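Local coordinates for HTH-type transcriptional regulator MmpR5 (Mycobacterium tuberculosis, PDB 4NB5), which binds as a homodimer directly to promoter regions, controlling expression of the MmpS2-MmpL2, MmpS4-MmpL4 and MmpS5-MmpL5 transport systems and of its own gene, at residues B[41-44]-B[50-53]; B[37-42]-B[54-59]. One frame throughout, in Å; residues are numbered along the deposited sequence.

Interaction 1 (B[41-44]-B[50-53]); sequences GWLL and RQSS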
ATOM      1  N   GLY B  41      -7.003 -16.709   8.222  1.00  9.06           N
ATOM      2  CA  GLY B  41      -8.155 -17.591   8.210  1.00  8.57           C
ATOM      3  C   GLY B  41      -9.131 -17.291   9.342  1.00  7.37           C
ATOM      4  O   GLY B  41     -10.341 -17.221   9.130  1.00  7.75           O
ATOM      5  N   TRP B  42      -8.606 -17.120  10.548  1.00  6.97           N
ATOM      6  CA  TRP B  42      -9.439 -16.790  11.692  1.00  9.90           C
ATOM      7  C   TRP B  42     -10.209 -15.484  11.460  1.00  9.83           C
ATOM      8  O   TRP B  42     -11.404 -15.403  11.729  1.00  9.23           O
ATOM      9  CB  TRP B  42      -8.596 -16.692  12.967  1.00  9.24           C
ATOM     10  CG  TRP B  42      -9.416 -16.428  14.196  1.00 10.41           C
ATOM     11  CD1 TRP B  42      -9.550 -15.238  14.849  1.00 13.74           C
ATOM     12  CD2 TRP B  42     -10.212 -17.378  14.923  1.00 10.51           C
ATOM     13  NE1 TRP B  42     -10.380 -15.388  15.937  1.00 12.67           N
ATOM     14  CE2 TRP B  42     -10.797 -16.684  15.999  1.00  9.53           C
ATOM     15  CE3 TRP B  42     -10.471 -18.740  14.767  1.00 18.15           C
ATOM     16  CZ2 TRP B  42     -11.636 -17.318  16.917  1.00 11.98           C
ATOM     17  CZ3 TRP B  42     -11.312 -19.363  15.682  1.00 18.93           C
ATOM     18  CH2 TRP B  42     -11.884 -18.648  16.739  1.00 14.19           C
ATOM     19  N   LEU B  43      -9.535 -14.459  10.947  1.00  9.96           N
ATOM     20  CA  LEU B  43     -10.201 -13.164  10.760  1.00  7.34           C
ATOM     21  C   LEU B  43     -11.217 -13.181   9.625  1.00  7.38           C
ATOM     22  O   LEU B  43     -12.045 -12.276   9.512  1.00  7.95           O
ATOM     23  CB  LEU B  43      -9.165 -12.051  10.555  1.00  7.86           C
ATOM     24  CG  LEU B  43      -8.358 -11.718  11.810  1.00 10.86           C
ATOM     25  CD1 LEU B  43      -7.174 -10.844  11.474  1.00 10.34           C
ATOM     26  CD2 LEU B  43      -9.236 -11.026  12.855  1.00 11.25           C
ATOM     27  N   LEU B  44     -11.167 -14.217   8.793  1.00  6.89           N
ATOM     28  CA  LEU B  44     -12.156 -14.420   7.744  1.00  7.25           C
ATOM     29  C   LEU B  44     -13.456 -15.054   8.249  1.00  8.99           C
ATOM     30  O   LEU B  44     -14.490 -14.926   7.609  1.00 11.71           O
ATOM     31  CB  LEU B  44     -11.567 -15.307   6.645  1.00  5.86           C
ATOM     32  CG  LEU B  44     -10.754 -14.523   5.622  1.00  6.75           C
ATOM     33  CD1 LEU B  44      -9.739 -15.424   4.956  1.00  9.06           C
ATOM     34  CD2 LEU B  44     -11.641 -13.905   4.578  1.00 10.20           C
ATOM     35  N   ARG B  50     -14.236  -8.067  14.600  1.00 14.22           N
ATOM     36  CA  ARG B  50     -13.101  -7.478  15.290  1.00 15.15           C
ATOM     37  C   ARG B  50     -12.667  -8.342  16.479  1.00 17.34           C
ATOM     38  O   ARG B  50     -13.496  -8.828  17.246  1.00 21.75           O
ATOM     39  CB  ARG B  50     -13.412  -6.047  15.740  1.00 24.51           C
ATOM     40  CG  ARG B  50     -14.059  -5.941  17.097  1.00 51.65           C
ATOM     41  CD  ARG B  50     -14.049  -4.503  17.570  1.00 52.35           C
ATOM     42  NE  ARG B  50     -14.462  -4.388  18.962  1.00 62.25           N
ATOM     43  CZ  ARG B  50     -14.405  -3.265  19.667  1.00 64.81           C
ATOM     44  NH1 ARG B  50     -13.949  -2.150  19.110  1.00 38.35           N
ATOM     45  NH2 ARG B  50     -14.803  -3.257  20.932  1.00 53.97           N
ATOM     46  N   GLN B  51     -11.357  -8.528  16.612  1.00 15.88           N
ATOM     47  CA  GLN B  51     -10.780  -9.371  17.654  1.00 16.29           C
ATOM     48  C   GLN B  51      -9.630  -8.654  18.347  1.00 14.59           C
ATOM     49  O   GLN B  51      -8.797  -8.021  17.689  1.00 17.60           O
ATOM     50  CB  GLN B  51     -10.235 -10.666  17.042  1.00 16.28           C
ATOM     51  CG  GLN B  51     -11.261 -11.495  16.304  1.00 15.37           C
ATOM     52  CD  GLN B  51     -11.970 -12.478  17.211  1.00 17.26           C
ATOM     53  OE1 GLN B  51     -11.336 -13.346  17.813  1.00 14.85           O
ATOM     54  NE2 GLN B  51     -13.282 -12.349  17.314  1.00 18.59           N
ATOM     55  N   SER B  52      -9.555  -8.780  19.671  1.00 17.88           N
ATOM     56  CA  SER B  52      -8.429  -8.228  20.415  1.00 19.09           C
ATOM     57  C   SER B  52      -7.192  -9.101  20.278  1.00 14.64           C
ATOM     58  O   SER B  52      -7.284 -10.292  19.966  1.00 16.99           O
ATOM     59  CB  SER B  52      -8.786  -8.104  21.898  1.00 23.21           C
ATOM     60  OG  SER B  52      -8.758  -9.376  22.523  1.00 20.07           O
ATOM     61  N   SER B  53      -6.028  -8.512  20.529  1.00 15.70           N
ATOM     62  CA  SER B  53      -4.769  -9.246  20.478  1.00 19.01           C
ATOM     63  C   SER B  53      -4.816 -10.475  21.387  1.00 20.86           C
ATOM     64  O   SER B  53      -4.361 -11.563  21.016  1.00 16.05           O
ATOM     65  CB  SER B  53      -3.608  -8.339  20.895  1.00 28.46           C
ATOM     66  OG  SER B  53      -3.343  -7.365  19.902  1.00 43.14           O
TER
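Trp42, near the C-terminal end of helix 34-45, points the nitrogen edge of its indole at the side-chain amide of Gln51 on the short strand 51-52. The indole N-H makes a nearly straight hydrogen bond: NE1 of Trp42 lies 2.9 Å from OE1 of Gln51, with 173° at the hydrogen, and the oxygen sits almost exactly in the ring plane. On the acceptor side the geometry is different. The donor stands well above the plane of the Gln51 carbonyl, not on a lone pair; the two side chains cross at about a right angle, with ring and amide planes turned 66° apart. A bend at chi2 of Gln51 (-89°) swings the amide round to meet the indole edge. The CG methylene of the same side chain faces Leu43, which slides past it in the opposite direction, and CD2 of Leu43 comes within 4.0 Å of CG of Gln51. Beyond the two segments, NE2 of Gln51 bonds to the carbonyl of Pro48, while the backbone of Gln51 pairs with Phe93 of the neighbouring strand. Both ends of the amide are thus engaged, which fixes its rotation: the oxygen must accept from the tryptophan and the nitrogen donate to the loop. One buried glutamine therefore ties helix, loop and sheet edge together, pairing the indole N-H while its CG methylene packs on Leu43.

Interaction 2 (B[37-42]-B[54-59]); sequences GRLLGW and EELATA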
ATOM      1  N   GLY B  37      -1.021 -17.393   8.127  1.00  8.43           N
ATOM      2  CA  GLY B  37      -2.123 -18.025   7.425  1.00  8.19           C
ATOM      3  C   GLY B  37      -3.301 -18.326   8.339  1.00  8.53           C
ATOM      4  O   GLY B  37      -4.454 -18.090   7.979  1.00  7.39           O
ATOM      5  N   ARG B  38      -3.006 -18.870   9.518  1.00  8.56           N
ATOM      6  CA  ARG B  38      -4.056 -19.193  10.488  1.00  7.42           C
ATOM      7  C   ARG B  38      -4.758 -17.933  10.976  1.00  9.30           C
ATOM      8  O   ARG B  38      -5.983 -17.911  11.118  1.00  9.07           O
ATOM      9  CB  ARG B  38      -3.473 -19.981  11.668  1.00  9.66           C
ATOM     10  CG  ARG B  38      -2.976 -21.369  11.289  1.00 11.14           C
ATOM     11  CD  ARG B  38      -2.261 -22.048  12.460  1.00 11.10           C
ATOM     12  NE  ARG B  38      -3.188 -22.334  13.555  1.00 13.87           N
ATOM     13  CZ  ARG B  38      -2.970 -22.063  14.842  1.00 15.26           C
ATOM     14  NH1 ARG B  38      -1.842 -21.490  15.249  1.00 15.36           N
ATOM     15  NH2 ARG B  38      -3.901 -22.376  15.734  1.00 19.04           N
ATOM     16  N   LEU B  39      -3.978 -16.878  11.220  1.00  9.63           N
ATOM     17  CA  LEU B  39      -4.532 -15.590  11.626  1.00  6.58           C
ATOM     18  C   LEU B  39      -5.459 -14.997  10.562  1.00  8.34           C
ATOM     19  O   LEU B  39      -6.555 -14.523  10.880  1.00  9.28           O
ATOM     20  CB  LEU B  39      -3.413 -14.608  11.987  1.00  8.91           C
ATOM     21  CG  LEU B  39      -3.886 -13.203  12.356  1.00 13.32           C
ATOM     22  CD1 LEU B  39      -4.888 -13.240  13.497  1.00 15.08           C
ATOM     23  CD2 LEU B  39      -2.701 -12.319  12.722  1.00 11.38           C
ATOM     24  N   LEU B  40      -5.038 -15.037   9.297  1.00  7.56           N
ATOM     25  CA  LEU B  40      -5.887 -14.548   8.223  1.00  8.71           C
ATOM     26  C   LEU B  40      -7.157 -15.392   8.145  1.00  7.91           C
ATOM     27  O   LEU B  40      -8.257 -14.864   8.025  1.00  6.98           O
ATOM     28  CB  LEU B  40      -5.142 -14.569   6.891  1.00  7.10           C
ATOM     29  CG  LEU B  40      -5.943 -14.099   5.672  1.00  7.08           C
ATOM     30  CD1 LEU B  40      -6.507 -12.702   5.875  1.00 11.43           C
ATOM     31  CD2 LEU B  40      -5.098 -14.145   4.414  1.00  6.83           C
ATOM     32  N   GLY B  41      -7.003 -16.709   8.222  1.00  9.06           N
ATOM     33  CA  GLY B  41      -8.155 -17.591   8.210  1.00  8.57           C
ATOM     34  C   GLY B  41      -9.131 -17.291   9.342  1.00  7.37           C
ATOM     35  O   GLY B  41     -10.341 -17.221   9.130  1.00  7.75           O
ATOM     36  N   TRP B  42      -8.606 -17.120  10.548  1.00  6.97           N
ATOM     37  CA  TRP B  42      -9.439 -16.790  11.692  1.00  9.90           C
ATOM     38  C   TRP B  42     -10.209 -15.484  11.460  1.00  9.83           C
ATOM     39  O   TRP B  42     -11.404 -15.403  11.729  1.00  9.23           O
ATOM     40  CB  TRP B  42      -8.596 -16.692  12.967  1.00  9.24           C
ATOM     41  CG  TRP B  42      -9.416 -16.428  14.196  1.00 10.41           C
ATOM     42  CD1 TRP B  42      -9.550 -15.238  14.849  1.00 13.74           C
ATOM     43  CD2 TRP B  42     -10.212 -17.378  14.923  1.00 10.51           C
ATOM     44  NE1 TRP B  42     -10.380 -15.388  15.937  1.00 12.67           N
ATOM     45  CE2 TRP B  42     -10.797 -16.684  15.999  1.00  9.53           C
ATOM     46  CE3 TRP B  42     -10.471 -18.740  14.767  1.00 18.15           C
ATOM     47  CZ2 TRP B  42     -11.636 -17.318  16.917  1.00 11.98           C
ATOM     48  CZ3 TRP B  42     -11.312 -19.363  15.682  1.00 18.93           C
ATOM     49  CH2 TRP B  42     -11.884 -18.648  16.739  1.00 14.19           C
ATOM     50  N   GLU B  54      -5.390 -10.297  22.573  1.00 19.11           N
ATOM     51  CA  GLU B  54      -5.487 -11.373  23.553  1.00 23.06           C
ATOM     52  C   GLU B  54      -6.395 -12.492  23.045  1.00 14.07           C
ATOM     53  O   GLU B  54      -6.065 -13.672  23.176  1.00 16.53           O
ATOM     54  CB  GLU B  54      -6.015 -10.824  24.883  1.00 22.43           C
ATOM     55  CG  GLU B  54      -5.075  -9.830  25.578  1.00 48.67           C
ATOM     56  CD  GLU B  54      -4.905  -8.501  24.840  1.00 64.03           C
ATOM     57  OE1 GLU B  54      -3.792  -7.932  24.909  1.00 62.67           O
ATOM     58  OE2 GLU B  54      -5.871  -8.013  24.208  1.00 37.24           O
ATOM     59  N   GLU B  55      -7.528 -12.111  22.460  1.00 17.66           N
ATOM     60  CA  GLU B  55      -8.484 -13.071  21.917  1.00 12.44           C
ATOM     61  C   GLU B  55      -7.862 -13.906  20.803  1.00 14.04           C
ATOM     62  O   GLU B  55      -8.114 -15.111  20.696  1.00 13.71           O
ATOM     63  CB  GLU B  55      -9.720 -12.348  21.382  1.00 17.11           C
ATOM     64  CG  GLU B  55     -10.671 -11.863  22.460  1.00 20.29           C
ATOM     65  CD  GLU B  55     -11.838 -11.066  21.900  1.00 50.82           C
ATOM     66  OE1 GLU B  55     -11.693 -10.468  20.809  1.00 28.08           O
ATOM     67  OE2 GLU B  55     -12.902 -11.041  22.553  1.00 39.52           O
ATOM     68  N   LEU B  56      -7.053 -13.254  19.971  1.00 15.51           N
ATOM     69  CA  LEU B  56      -6.389 -13.931  18.864  1.00 14.45           C
ATOM     70  C   LEU B  56      -5.353 -14.917  19.378  1.00 15.49           C
ATOM     71  O   LEU B  56      -5.267 -16.051  18.905  1.00 15.07           O
ATOM     72  CB  LEU B  56      -5.733 -12.908  17.932  1.00 14.11           C
ATOM     73  CG  LEU B  56      -6.734 -12.014  17.201  1.00 18.20           C
ATOM     74  CD1 LEU B  56      -6.032 -10.874  16.471  1.00 17.69           C
ATOM     75  CD2 LEU B  56      -7.572 -12.829  16.230  1.00 16.16           C
ATOM     76  N   ALA B  57      -4.567 -14.490  20.362  1.00 15.54           N
ATOM     77  CA  ALA B  57      -3.557 -15.361  20.940  1.00 13.77           C
ATOM     78  C   ALA B  57      -4.214 -16.591  21.557  1.00 16.03           C
ATOM     79  O   ALA B  57      -3.696 -17.695  21.438  1.00 14.13           O
ATOM     80  CB  ALA B  57      -2.747 -14.616  21.979  1.00 19.90           C
ATOM     81  N   THR B  58      -5.362 -16.396  22.202  1.00 18.30           N
ATOM     82  CA  THR B  58      -6.062 -17.495  22.861  1.00 14.60           C
ATOM     83  C   THR B  58      -6.614 -18.496  21.844  1.00 15.52           C
ATOM     84  O   THR B  58      -6.400 -19.704  21.963  1.00 16.81           O
ATOM     85  CB  THR B  58      -7.212 -16.972  23.739  1.00 21.42           C
ATOM     86  OG1 THR B  58      -6.671 -16.228  24.834  1.00 18.94           O
ATOM     87  CG2 THR B  58      -8.042 -18.119  24.289  1.00 20.95           C
ATOM     88  N   ALA B  59      -7.302 -17.973  20.836  1.00 14.39           N
ATOM     89  CA  ALA B  59      -7.967 -18.796  19.827  1.00 13.72           C
ATOM     90  C   ALA B  59      -6.978 -19.651  19.039  1.00  9.88           C
ATOM     91  O   ALA B  59      -7.283 -20.796  18.677  1.00 15.08           O
ATOM     92  CB  ALA B  59      -8.756 -17.901  18.874  1.00 16.25           C
TER
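Leu56 and Ala59, one turn apart on helix 53-59, present the apolar groups that meet helix 34-45, and Trp42 and Leu39 receive them. The aromatic part of the contact is a CH-pi interaction: the methyl of Ala59 lies over one face of the indole, its CB 3.8 Å from the centroid of the six-membered ring of Trp42 and 22° off the normal. It is displaced toward the rim, so that CZ2 of Trp42 is the ring atom nearest to CB of Ala59, at 3.5 Å. The ring reaches this methyl because CG of Trp42 is anti to its backbone N (chi1 -177°), which sends the indole out toward the second helix.

The aliphatic contacts centre on Leu56. Its CD2 approaches CD1 of Trp42 obliquely at 3.4 Å, and CD2 also lies 3.9 Å from CD1 of Leu39, whose side chain crosses that of Leu56 at about a right angle. Leu74 and Ile67 of helix 64-77 continue this apolar packing beyond Leu39 and Leu56.

The two segment axes pass 11.1 Å apart at 113°. Helix 34-45, strand 51-52, helices 53-59 and 64-77 (the inferred helix-turn-helix) and hairpin 80-83/92-95 follow the order of the winged helix-turn-helix domain of MarR-family regulators.

How the interactions relate
Interactions 1 and 2 share Trp42 and have centres about 6 Å apart. The indole takes part in both: its N-H serves interaction 1, while one face of the six-membered ring and CD1 serve interaction 2. Leu56 joins the two directly, since its CD2 lies 3.5 Å from CB of Gln51 and 4.2 Å from CD2 of Leu43. As strand 51-52 runs straight into helix 53-59, helix 34-45 contacts both the strand that leads into the inferred helix-turn-helix motif and the motif's first helix. The bound glycerol monostearate is separate from both, with the side chains of Leu43 and Leu39 about 13 and 12 Å from it, respectively.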